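Side-chain contacts in Alpha/beta fold hydrolase (Pseudomonas aeruginosa, PDB 6I8W), which hydrolyses membrane phospholipids as a membrane-bound phospholipase A and is a virulence factor of this bacterium: residues 170-175 with 196-201; 69-74 with 182-187; 252-257 with 261-266. All blocks are in the same frame, centred on the assembly; numbering follows the deposited sequence. Where two conformers were deposited one is given.

How the interactions relate
Interactions 1 and 2 are small, buried contacts. Three of their four segments lie between strands 154-160 and 250-255; the fourth, 69-74, follows strand 64-68. Both lack direct hydrogen bonds between their segments and rest on the edge of a phenylalanine ring. They touch each other, since Leu173 packs on Asn182 and Phe198 on Pro183. Interaction 1 joins helices 172-177 and 191-199, probably part of a cap, whereas interaction 2 joins the 182-187 loop of that region to 69-74, close to the myristic acid. Interaction 3 is larger and partly buried. It joins strand 250-255 of the central sheet to the loop leading into helix 265-269, adding a tryptophan hydrogen bond and a water bridge. Interaction 3 touches interaction 1 but not interaction 2.

Interaction 1: residues 170-175 with 196-201; sequences KSELFE and LDFVFV. With BOG (octyl beta-D-glucopyranoside), chain D.
Leu173 and Phe198 have the nearest backbones of 170-175 and 196-201, with CA atoms 8.9 Å apart, and the Phe198 side chain spans most of the gap. Segment 170-175 runs into helix 172-177, and 196-201 runs out of helix 191-199. Both lie in the chain between strands 154-160 and 250-255. This is where a cap is commonly inserted in the alpha/beta hydrolase fold.

Phe198 does most of the reaching. Its CG stands anti to the backbone N (chi1 -167°), which sends the ring out from its helix toward the first turn of the other one. The ring arrives edge first. Phe198 CZ lies 3.7 Å from Leu173 N, which sits near the ring plane, and 4.0 Å from Leu173 CB. The next ring carbon, Phe198 CE1, lies along the extended chain of Glu172, at 3.9 Å from Glu172 CG. The two side chains run past each other in opposite directions. The carboxylate is turned 84° to the ring, and Glu172 OE2 is 3.8 Å from Phe198 CE1. This is packing; the charge of Glu172 is met by a salt bridge to Arg259.

Ser171 is the N-cap of helix 172-177. Ser171 OG accepts from Phe174 N at 3.3 Å and is also hydrogen-bonded to Val260 O. Leu173 shares a backbone hydrogen bond with Arg259, so the turn that meets the ring is tied to Arg259 and Val260.

Beyond the end of helix 191-199, Phe200 turns to the bound octyl glucoside: Phe200 CE2 lies 3.7 Å from C7' of the alkyl chain.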
loop_
_atom_site.group_PDB
_atom_site.type_symbol
_atom_site.label_atom_id
_atom_site.label_comp_id
_atom_site.label_asym_id
_atom_site.label_seq_id
_atom_site.Cartn_x
_atom_site.Cartn_y
_atom_site.Cartn_z
ATOM N N LYS A 170 22.863 0.326 -0.141
ATOM C CA LYS A 170 22.040 0.973 -1.156
ATOM C C LYS A 170 21.180 -0.071 -1.858
ATOM O O LYS A 170 21.701 -1.056 -2.383
ATOM C CB LYS A 170 22.944 1.715 -2.166
ATOM C CG LYS A 170 22.263 2.786 -3.010
ATOM C CD LYS A 170 23.323 3.521 -3.872
ATOM C CE LYS A 170 22.776 4.787 -4.508
ATOM N NZ LYS A 170 23.848 5.637 -5.170
ATOM N N SER A 171 19.868 0.135 -1.875
ATOM C CA SER A 171 18.976 -0.837 -2.499
ATOM C C SER A 171 19.095 -0.803 -4.020
ATOM O O SER A 171 19.616 0.145 -4.588
ATOM C CB SER A 171 17.527 -0.583 -2.082
ATOM O OG SER A 171 17.037 0.594 -2.700
ATOM N N GLU A 172 18.589 -1.849 -4.662
ATOM C CA GLU A 172 18.617 -1.964 -6.109
ATOM C C GLU A 172 17.788 -0.831 -6.734
ATOM O O GLU A 172 18.108 -0.360 -7.827
ATOM C CB GLU A 172 18.111 -3.340 -6.537
ATOM C CG GLU A 172 18.290 -3.668 -8.004
ATOM C CD GLU A 172 17.919 -5.111 -8.315
ATOM O OE1 GLU A 172 18.007 -5.962 -7.398
ATOM O OE2 GLU A 172 17.520 -5.389 -9.467
ATOM N N LEU A 173 16.725 -0.404 -6.051
ATOM C CA LEU A 173 15.954 0.761 -6.509
ATOM C C LEU A 173 16.820 1.999 -6.545
ATOM O O LEU A 173 16.843 2.712 -7.546
ATOM C CB LEU A 173 14.740 1.049 -5.619
ATOM C CG LEU A 173 14.090 2.405 -5.969
ATOM C CD1 LEU A 173 13.481 2.387 -7.375
ATOM C CD2 LEU A 173 13.032 2.829 -4.940
ATOM N N PHE A 174 17.520 2.268 -5.450
ATOM C CA PHE A 174 18.318 3.478 -5.390
ATOM C C PHE A 174 19.476 3.398 -6.380
ATOM O O PHE A 174 19.864 4.410 -6.938
ATOM C CB PHE A 174 18.797 3.750 -3.963
ATOM C CG PHE A 174 17.704 4.236 -3.046
ATOM C CD1 PHE A 174 17.144 5.490 -3.230
ATOM C CD2 PHE A 174 17.238 3.454 -2.004
ATOM C CE1 PHE A 174 16.131 5.947 -2.395
ATOM C CE2 PHE A 174 16.232 3.906 -1.162
ATOM C CZ PHE A 174 15.673 5.149 -1.361
ATOM N N GLU A 175 19.994 2.203 -6.650
ATOM C CA GLU A 175 21.011 2.011 -7.693
ATOM C C GLU A 175 20.449 2.355 -9.062
ATOM O O GLU A 175 21.090 3.023 -9.882
ATOM C CB GLU A 175 21.513 0.565 -7.711
ATOM C CG GLU A 175 22.334 0.151 -6.508
ATOM C CD GLU A 175 23.769 0.621 -6.612
ATOM O OE1 GLU A 175 24.098 1.333 -7.593
ATOM O OE2 GLU A 175 24.569 0.269 -5.720
ATOM N N LEU A 196 6.625 -6.681 -11.052
ATOM C CA LEU A 196 6.328 -7.853 -10.221
ATOM C C LEU A 196 7.611 -8.602 -9.827
ATOM O O LEU A 196 7.777 -8.987 -8.661
ATOM C CB LEU A 196 5.375 -8.800 -10.950
ATOM C CG LEU A 196 4.041 -8.216 -11.427
ATOM C CD1 LEU A 196 3.261 -9.250 -12.215
ATOM C CD2 LEU A 196 3.232 -7.710 -10.248
ATOM N N ASP A 197 8.509 -8.812 -10.794
ATOM C CA ASP A 197 9.797 -9.487 -10.532
ATOM C C ASP A 197 10.638 -8.690 -9.541
ATOM O O ASP A 197 11.417 -9.247 -8.766
ATOM C CB ASP A 197 10.599 -9.689 -11.827
ATOM C CG ASP A 197 9.922 -10.640 -12.801
ATOM O OD1 ASP A 197 9.012 -11.379 -12.371
ATOM O OD2 ASP A 197 10.300 -10.650 -13.998
ATOM N N PHE A 198 10.454 -7.375 -9.555
ATOM C CA PHE A 198 11.241 -6.472 -8.720
ATOM C C PHE A 198 10.824 -6.505 -7.238
ATOM O O PHE A 198 11.658 -6.300 -6.347
ATOM C CB PHE A 198 11.127 -5.046 -9.255
ATOM C CG PHE A 198 12.131 -4.095 -8.676
ATOM C CD1 PHE A 198 13.488 -4.295 -8.869
ATOM C CD2 PHE A 198 11.719 -2.969 -7.981
ATOM C CE1 PHE A 198 14.419 -3.406 -8.348
ATOM C CE2 PHE A 198 12.637 -2.075 -7.464
ATOM C CZ PHE A 198 13.989 -2.293 -7.647
ATOM N N VAL A 199 9.544 -6.758 -6.969
ATOM C CA VAL A 199 9.053 -6.672 -5.592
ATOM C C VAL A 199 8.728 -8.040 -4.978
ATOM O O VAL A 199 8.556 -8.128 -3.763
ATOM C CB VAL A 199 7.794 -5.773 -5.482
ATOM C CG1 VAL A 199 8.073 -4.347 -6.006
ATOM C CG2 VAL A 199 6.624 -6.403 -6.215
ATOM N N PHE A 200 8.653 -9.091 -5.799
ATOM C CA PHE A 200 8.394 -10.456 -5.299
ATOM C C PHE A 200 9.588 -11.392 -5.435
ATOM O O PHE A 200 10.233 -11.446 -6.486
ATOM C CB PHE A 200 7.224 -11.115 -6.042
ATOM C CG PHE A 200 5.886 -10.497 -5.774
ATOM C CD1 PHE A 200 5.264 -10.659 -4.544
ATOM C CD2 PHE A 200 5.231 -9.781 -6.771
ATOM C CE1 PHE A 200 4.019 -10.100 -4.302
ATOM C CE2 PHE A 200 3.986 -9.221 -6.541
ATOM C CZ PHE A 200 3.378 -9.370 -5.306
ATOM N N VAL A 201 9.843 -12.190 -4.401
ATOM C CA VAL A 201 10.729 -13.325 -4.582
ATOM C C VAL A 201 9.936 -14.473 -5.210
ATOM O O VAL A 201 10.304 -14.987 -6.262
ATOM C CB VAL A 201 11.380 -13.760 -3.254
ATOM C CG1 VAL A 201 12.195 -15.043 -3.452
ATOM C CG2 VAL A 201 12.252 -12.626 -2.721
HETATM C C1 BOG D . -6.227 -15.252 -8.598
HETATM O O1 BOG D . -5.427 -14.178 -8.102
HETATM C C2 BOG D . -5.386 -16.532 -8.492
HETATM O O2 BOG D . -4.527 -16.594 -9.629
HETATM C C3 BOG D . -6.194 -17.825 -8.402
HETATM O O3 BOG D . -5.356 -18.954 -8.108
HETATM C C4 BOG D . -7.235 -17.645 -7.314
HETATM O O4 BOG D . -7.950 -18.871 -7.075
HETATM C C5 BOG D . -8.150 -16.526 -7.809
HETATM O O5 BOG D . -7.443 -15.276 -7.840
HETATM C C6 BOG D . -9.436 -16.399 -6.991
HETATM O O6 BOG D . -9.353 -15.331 -6.046
HETATM C "C1'" BOG D . -6.051 -12.904 -8.213
HETATM C "C2'" BOG D . -5.287 -11.911 -7.349
HETATM C "C3'" BOG D . -3.818 -12.301 -7.308
HETATM C "C4'" BOG D . -2.955 -11.217 -6.689
HETATM C "C5'" BOG D . -1.630 -11.162 -7.436
HETATM C "C6'" BOG D . -0.602 -10.337 -6.677
HETATM C "C7'" BOG D . 0.476 -9.833 -7.626
HETATM C "C8'" BOG D . 1.100 -10.984 -8.379
#

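Interaction 2: residues 69-74 with 182-187; sequences HGFGAD and NPLVVR. With MYR (myristic acid), chain C.
Phe71 points its ring edge at Leu184 and Val185. The rim carbon CE2 of Phe71 is 3.9 Å from Leu184 CB and 3.7 Å from Leu184 O. Both that carbonyl oxygen and Val185 CG2 lie near the ring plane. Val185 CG2 meets Phe71 CZ at 4.2 Å, and both aliphatic side chains cross the phenyl group obliquely. The CG of Phe71 is anti to its backbone N (chi1 174°), which carries the ring away from its own loop toward 182-187. Phe229 of helix 208-234 makes an edge-to-face contact with the same ring.

The loop 69-74 follows strand 64-68 and carries the His-Gly sequence that in many alpha/beta hydrolases belongs to the oxyanion-hole loop. A similar role is probable here. Gly70 to Ala73 form a type II beta turn, with Gly72 at positive phi. Gly70 O accepts from Ala73 N and from His69 ND1, the latter at 2.8 Å and in the imidazole plane.

On the facing loop, Asn182 OD1 accepts from Leu184 N at 3.0 Å, an Asx turn. The myristic acid lies beside 69-74, with its C3 atom 3.9 Å from Ala73 CB.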
loop_
_atom_site.group_PDB
_atom_site.type_symbol
_atom_site.label_atom_id
_atom_site.label_comp_id
_atom_site.label_asym_id
_atom_site.label_seq_id
_atom_site.Cartn_x
_atom_site.Cartn_y
_atom_site.Cartn_z
ATOM N N HIS A 69 -1.273 1.516 2.055
ATOM C CA HIS A 69 -0.486 0.954 0.961
ATOM C C HIS A 69 0.702 1.855 0.559
ATOM O O HIS A 69 0.811 3.013 0.991
ATOM C CB HIS A 69 -1.399 0.744 -0.246
ATOM C CG HIS A 69 -1.904 2.033 -0.814
ATOM N ND1 HIS A 69 -1.118 2.844 -1.608
ATOM C CD2 HIS A 69 -3.078 2.691 -0.651
ATOM C CE1 HIS A 69 -1.796 3.931 -1.939
ATOM N NE2 HIS A 69 -2.993 3.866 -1.373
ATOM N N GLY A 70 1.558 1.339 -0.320
ATOM C CA GLY A 70 2.728 2.077 -0.749
ATOM C C GLY A 70 2.574 2.745 -2.104
ATOM O O GLY A 70 1.475 2.842 -2.639
ATOM N N PHE A 71 3.692 3.219 -2.646
ATOM C CA PHE A 71 3.701 3.977 -3.889
ATOM C C PHE A 71 3.153 3.156 -5.057
ATOM O O PHE A 71 3.552 2.017 -5.261
ATOM C CB PHE A 71 5.121 4.450 -4.216
ATOM C CG PHE A 71 5.232 5.112 -5.560
ATOM C CD1 PHE A 71 4.867 6.439 -5.727
ATOM C CD2 PHE A 71 5.664 4.397 -6.668
ATOM C CE1 PHE A 71 4.953 7.056 -6.968
ATOM C CE2 PHE A 71 5.745 4.991 -7.914
ATOM C CZ PHE A 71 5.395 6.330 -8.069
ATOM N N GLY A 72 2.223 3.736 -5.805
ATOM C CA GLY A 72 1.697 3.088 -6.989
ATOM C C GLY A 72 0.724 1.965 -6.689
ATOM O O GLY A 72 0.139 1.404 -7.616
ATOM N N ALA A 73 0.549 1.644 -5.405
ATOM C CA ALA A 73 -0.343 0.560 -4.983
ATOM C C ALA A 73 -1.732 1.085 -4.604
ATOM O O ALA A 73 -2.078 2.227 -4.896
ATOM C CB ALA A 73 0.290 -0.225 -3.776
ATOM N N ASP A 74 -2.531 0.248 -3.948
ATOM C CA ASP A 74 -3.859 0.661 -3.501
ATOM C C ASP A 74 -4.335 -0.258 -2.377
ATOM O O ASP A 74 -3.608 -1.154 -1.943
ATOM C CB ASP A 74 -4.878 0.678 -4.661
ATOM C CG ASP A 74 -5.028 -0.683 -5.359
ATOM O OD1 ASP A 74 -5.061 -1.728 -4.686
ATOM O OD2 ASP A 74 -5.147 -0.702 -6.594
ATOM N N ASN A 182 13.498 3.464 -13.009
ATOM C CA ASN A 182 12.577 3.315 -11.893
ATOM C C ASN A 182 11.565 2.235 -12.238
ATOM O O ASN A 182 10.613 2.481 -12.979
ATOM C CB ASN A 182 11.886 4.650 -11.570
ATOM C CG ASN A 182 11.009 4.569 -10.318
ATOM O OD1 ASN A 182 10.879 3.510 -9.702
ATOM N ND2 ASN A 182 10.416 5.700 -9.936
ATOM N N PRO A 183 11.785 1.015 -11.722
ATOM C CA PRO A 183 10.865 -0.092 -11.982
ATOM C C PRO A 183 9.466 0.172 -11.425
ATOM O O PRO A 183 8.523 -0.488 -11.854
ATOM C CB PRO A 183 11.527 -1.277 -11.264
ATOM C CG PRO A 183 12.968 -0.901 -11.166
ATOM C CD PRO A 183 12.977 0.581 -10.977
ATOM N N LEU A 184 9.334 1.122 -10.500
ATOM C CA LEU A 184 8.038 1.360 -9.857
ATOM C C LEU A 184 7.105 2.176 -10.744
ATOM O O LEU A 184 5.911 2.263 -10.477
ATOM C CB LEU A 184 8.214 2.057 -8.505
ATOM C CG LEU A 184 9.104 1.354 -7.466
ATOM C CD1 LEU A 184 9.081 2.103 -6.135
ATOM C CD2 LEU A 184 8.708 -0.097 -7.265
ATOM N N VAL A 185 7.655 2.777 -11.797
ATOM C CA VAL A 185 6.854 3.519 -12.757
ATOM C C VAL A 185 6.828 2.733 -14.065
ATOM O O VAL A 185 7.842 2.601 -14.740
ATOM C CB VAL A 185 7.407 4.941 -13.007
ATOM C CG1 VAL A 185 6.591 5.627 -14.077
ATOM C CG2 VAL A 185 7.372 5.763 -11.721
ATOM N N VAL A 186 5.662 2.202 -14.403
ATOM C CA VAL A 186 5.512 1.278 -15.520
ATOM C C VAL A 186 5.123 2.031 -16.795
ATOM O O VAL A 186 3.958 2.392 -16.974
ATOM C CB VAL A 186 4.457 0.201 -15.187
ATOM C CG1 VAL A 186 4.346 -0.809 -16.302
ATOM C CG2 VAL A 186 4.816 -0.492 -13.875
ATOM N N ARG A 187 6.102 2.268 -17.670
ATOM C CA ARG A 187 5.897 3.070 -18.884
ATOM C C ARG A 187 5.311 2.267 -20.045
ATOM O O ARG A 187 4.528 2.787 -20.849
ATOM C CB ARG A 187 7.220 3.694 -19.340
ATOM C CG ARG A 187 7.949 4.478 -18.269
ATOM C CD ARG A 187 7.276 5.798 -18.001
ATOM N NE ARG A 187 8.109 6.679 -17.190
ATOM C CZ ARG A 187 7.839 7.963 -16.975
ATOM N NH1 ARG A 187 6.757 8.514 -17.518
ATOM N NH2 ARG A 187 8.648 8.698 -16.222
HETATM C C1 MYR C . 4.821 -1.085 -3.828
HETATM O O1 MYR C . 4.372 -1.030 -2.659
HETATM O O2 MYR C . 5.778 -0.373 -4.211
HETATM C C2 MYR C . 4.244 -2.107 -4.788
HETATM C C3 MYR C . 3.112 -2.881 -4.112
HETATM C C4 MYR C . 2.733 -4.130 -4.903
HETATM C C5 MYR C . 2.085 -3.787 -6.235
HETATM C C6 MYR C . 1.512 -5.050 -6.867
HETATM C C7 MYR C . -0.004 -4.969 -7.023
HETATM C C8 MYR C . -0.660 -6.301 -6.667
HETATM C C9 MYR C . -1.811 -6.648 -7.610
HETATM C C10 MYR C . -3.154 -6.509 -6.904
HETATM C C11 MYR C . -4.287 -7.150 -7.698
HETATM C C12 MYR C . -5.638 -6.661 -7.186
HETATM C C13 MYR C . -6.709 -7.721 -7.383
HETATM C C14 MYR C . -7.614 -7.780 -6.173
#

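Interaction 3: residues 252-257 with 261-266; sequences LLWGDR and LDVSSI
Trp254 spans the contact, meeting Leu261, Asp262, Val263, Ser265 and Ile266. It sits on strand 250-255 of the central sheet, and the partner segment leads into helix 265-269. Together with strand 276-281 these form a beta-alpha-beta unit of the alpha/beta hydrolase fold. The connection between the two segments carries Asp258, probably the acid of a Ser-His-Asp triad; its OD1 is hydrogen-bonded to Leu261 N.

The direct hydrogen bond runs from Trp254 NE1 to Leu261 O at 3.0 Å. It is nearly straight (169°) and lies in the indole plane. The donor stands above the carbonyl plane. This bond satisfies the indole N-H of a buried ring and helps fix its rotation.

The other contacts of the indole are packing. Val263 CA lies over a face of the five-membered ring of Trp254, a CH-pi contact at 3.7 Å from its centroid. Val263 CG2 packs against Trp254 CB. Ser265 CB approaches the far end of the indole at 3.5 Å from Trp254 CH2. Ile266 runs past the indole in the opposite direction; Ile266 CG1 is 3.9 Å from Trp254 CE3 and also packs on Leu252 CB.

Bonds within 261-266 shape the turn. Asp262 OD2 accepts from Ser264 N and Ser264 OG, which reach it from opposite faces of the carboxylate; the first is a capping bond. Asp262 O accepts from Ser265 N and Ser265 OG.

One water closes the contact: it donates to Asp256 O at 3.0 Å and accepts from Val263 N.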
loop_
_atom_site.group_PDB
_atom_site.type_symbol
_atom_site.label_atom_id
_atom_site.label_comp_id
_atom_site.label_asym_id
_atom_site.label_seq_id
_atom_site.Cartn_x
_atom_site.Cartn_y
_atom_site.Cartn_z
ATOM N N LEU A 252 8.865 -3.478 13.354
ATOM C CA LEU A 252 9.663 -3.355 12.136
ATOM C C LEU A 252 9.643 -4.704 11.444
ATOM O O LEU A 252 10.210 -5.663 11.965
ATOM C CB LEU A 252 11.113 -2.937 12.462
ATOM C CG LEU A 252 11.234 -1.709 13.354
ATOM C CD1 LEU A 252 12.698 -1.378 13.665
ATOM C CD2 LEU A 252 10.520 -0.514 12.685
ATOM N N LEU A 253 8.979 -4.800 10.295
ATOM C CA LEU A 253 8.897 -6.091 9.604
ATOM C C LEU A 253 9.426 -5.959 8.179
ATOM O O LEU A 253 9.017 -5.049 7.446
ATOM C CB LEU A 253 7.451 -6.618 9.598
ATOM C CG LEU A 253 7.206 -8.027 9.030
ATOM C CD1 LEU A 253 6.035 -8.749 9.719
ATOM C CD2 LEU A 253 6.970 -7.969 7.500
ATOM N N TRP A 254 10.315 -6.877 7.787
ATOM C CA TRP A 254 10.975 -6.805 6.482
ATOM C C TRP A 254 10.970 -8.145 5.773
ATOM O O TRP A 254 10.983 -9.190 6.423
ATOM C CB TRP A 254 12.433 -6.338 6.631
ATOM C CG TRP A 254 12.771 -5.136 5.773
ATOM C CD1 TRP A 254 13.373 -5.144 4.541
ATOM C CD2 TRP A 254 12.525 -3.761 6.090
ATOM N NE1 TRP A 254 13.508 -3.853 4.074
ATOM C CE2 TRP A 254 12.992 -2.989 5.005
ATOM C CE3 TRP A 254 11.944 -3.108 7.183
ATOM C CZ2 TRP A 254 12.903 -1.597 4.985
ATOM C CZ3 TRP A 254 11.853 -1.724 7.159
ATOM C CH2 TRP A 254 12.331 -0.985 6.068
ATOM N N GLY A 255 10.940 -8.106 4.443
ATOM C CA GLY A 255 11.348 -9.249 3.640
ATOM C C GLY A 255 12.853 -9.150 3.480
ATOM O O GLY A 255 13.344 -8.107 3.065
ATOM N N ASP A 256 13.593 -10.210 3.802
ATOM C CA ASP A 256 15.051 -10.111 3.818
ATOM C C ASP A 256 15.629 -9.746 2.445
ATOM O O ASP A 256 16.650 -9.063 2.368
ATOM C CB ASP A 256 15.689 -11.421 4.325
ATOM C CG ASP A 256 15.380 -12.631 3.432
ATOM O OD1 ASP A 256 14.452 -12.557 2.598
ATOM O OD2 ASP A 256 16.049 -13.682 3.589
ATOM N N ARG A 257 14.956 -10.141 1.368
ATOM C CA ARG A 257 15.502 -9.912 0.024
ATOM C C ARG A 257 14.817 -8.746 -0.703
ATOM O O ARG A 257 14.832 -8.676 -1.937
ATOM C CB ARG A 257 15.389 -11.191 -0.802
ATOM C CG ARG A 257 16.176 -12.368 -0.196
ATOM C CD ARG A 257 16.132 -13.599 -1.085
ATOM N NE ARG A 257 16.824 -13.388 -2.356
ATOM C CZ ARG A 257 16.833 -14.269 -3.350
ATOM N NH1 ARG A 257 16.182 -15.420 -3.219
ATOM N NH2 ARG A 257 17.490 -14.008 -4.473
ATOM N N LEU A 261 13.711 -1.386 -0.850
ATOM C CA LEU A 261 14.210 -0.705 0.343
ATOM C C LEU A 261 14.959 -1.735 1.184
ATOM O O LEU A 261 14.443 -2.830 1.443
ATOM C CB LEU A 261 13.067 -0.083 1.142
ATOM C CG LEU A 261 12.209 0.942 0.392
ATOM C CD1 LEU A 261 11.030 1.343 1.260
ATOM C CD2 LEU A 261 13.033 2.146 0.009
ATOM N N ASP A 262 16.170 -1.402 1.604
ATOM C CA ASP A 262 17.059 -2.436 2.110
ATOM C C ASP A 262 16.778 -2.827 3.554
ATOM O O ASP A 262 16.451 -1.974 4.382
ATOM C CB ASP A 262 18.511 -2.005 1.974
ATOM C CG ASP A 262 19.442 -3.181 2.025
ATOM O OD1 ASP A 262 19.541 -3.872 0.991
ATOM O OD2 ASP A 262 20.015 -3.450 3.107
ATOM N N VAL A 263 16.915 -4.122 3.846
ATOM C CA VAL A 263 16.675 -4.645 5.193
ATOM C C VAL A 263 17.566 -3.987 6.252
ATOM O O VAL A 263 17.208 -3.952 7.426
ATOM C CB VAL A 263 16.870 -6.196 5.247
ATOM C CG1 VAL A 263 18.335 -6.576 5.021
ATOM C CG2 VAL A 263 16.325 -6.775 6.559
ATOM N N SER A 264 18.709 -3.440 5.843
ATOM C CA SER A 264 19.579 -2.742 6.785
ATOM C C SER A 264 18.923 -1.470 7.346
ATOM O O SER A 264 19.454 -0.853 8.273
ATOM C CB SER A 264 20.928 -2.390 6.125
ATOM O OG SER A 264 20.781 -1.471 5.044
ATOM N N SER A 265 17.787 -1.073 6.777
ATOM C CA SER A 265 16.953 -0.016 7.356
ATOM C C SER A 265 16.614 -0.276 8.829
ATOM O O SER A 265 16.459 0.659 9.608
ATOM C CB SER A 265 15.640 0.138 6.575
ATOM O OG SER A 265 15.850 0.618 5.259
ATOM N N ILE A 266 16.471 -1.548 9.195
ATOM C CA ILE A 266 16.076 -1.908 10.559
ATOM C C ILE A 266 17.140 -1.484 11.578
ATOM O O ILE A 266 16.814 -1.033 12.676
ATOM C CB ILE A 266 15.797 -3.422 10.672
ATOM C CG1 ILE A 266 14.432 -3.742 10.056
ATOM C CG2 ILE A 266 15.793 -3.895 12.142
ATOM C CD1 ILE A 266 14.156 -5.211 9.942
HETATM O O HOH W 1 16.736 -6.184 1.620
#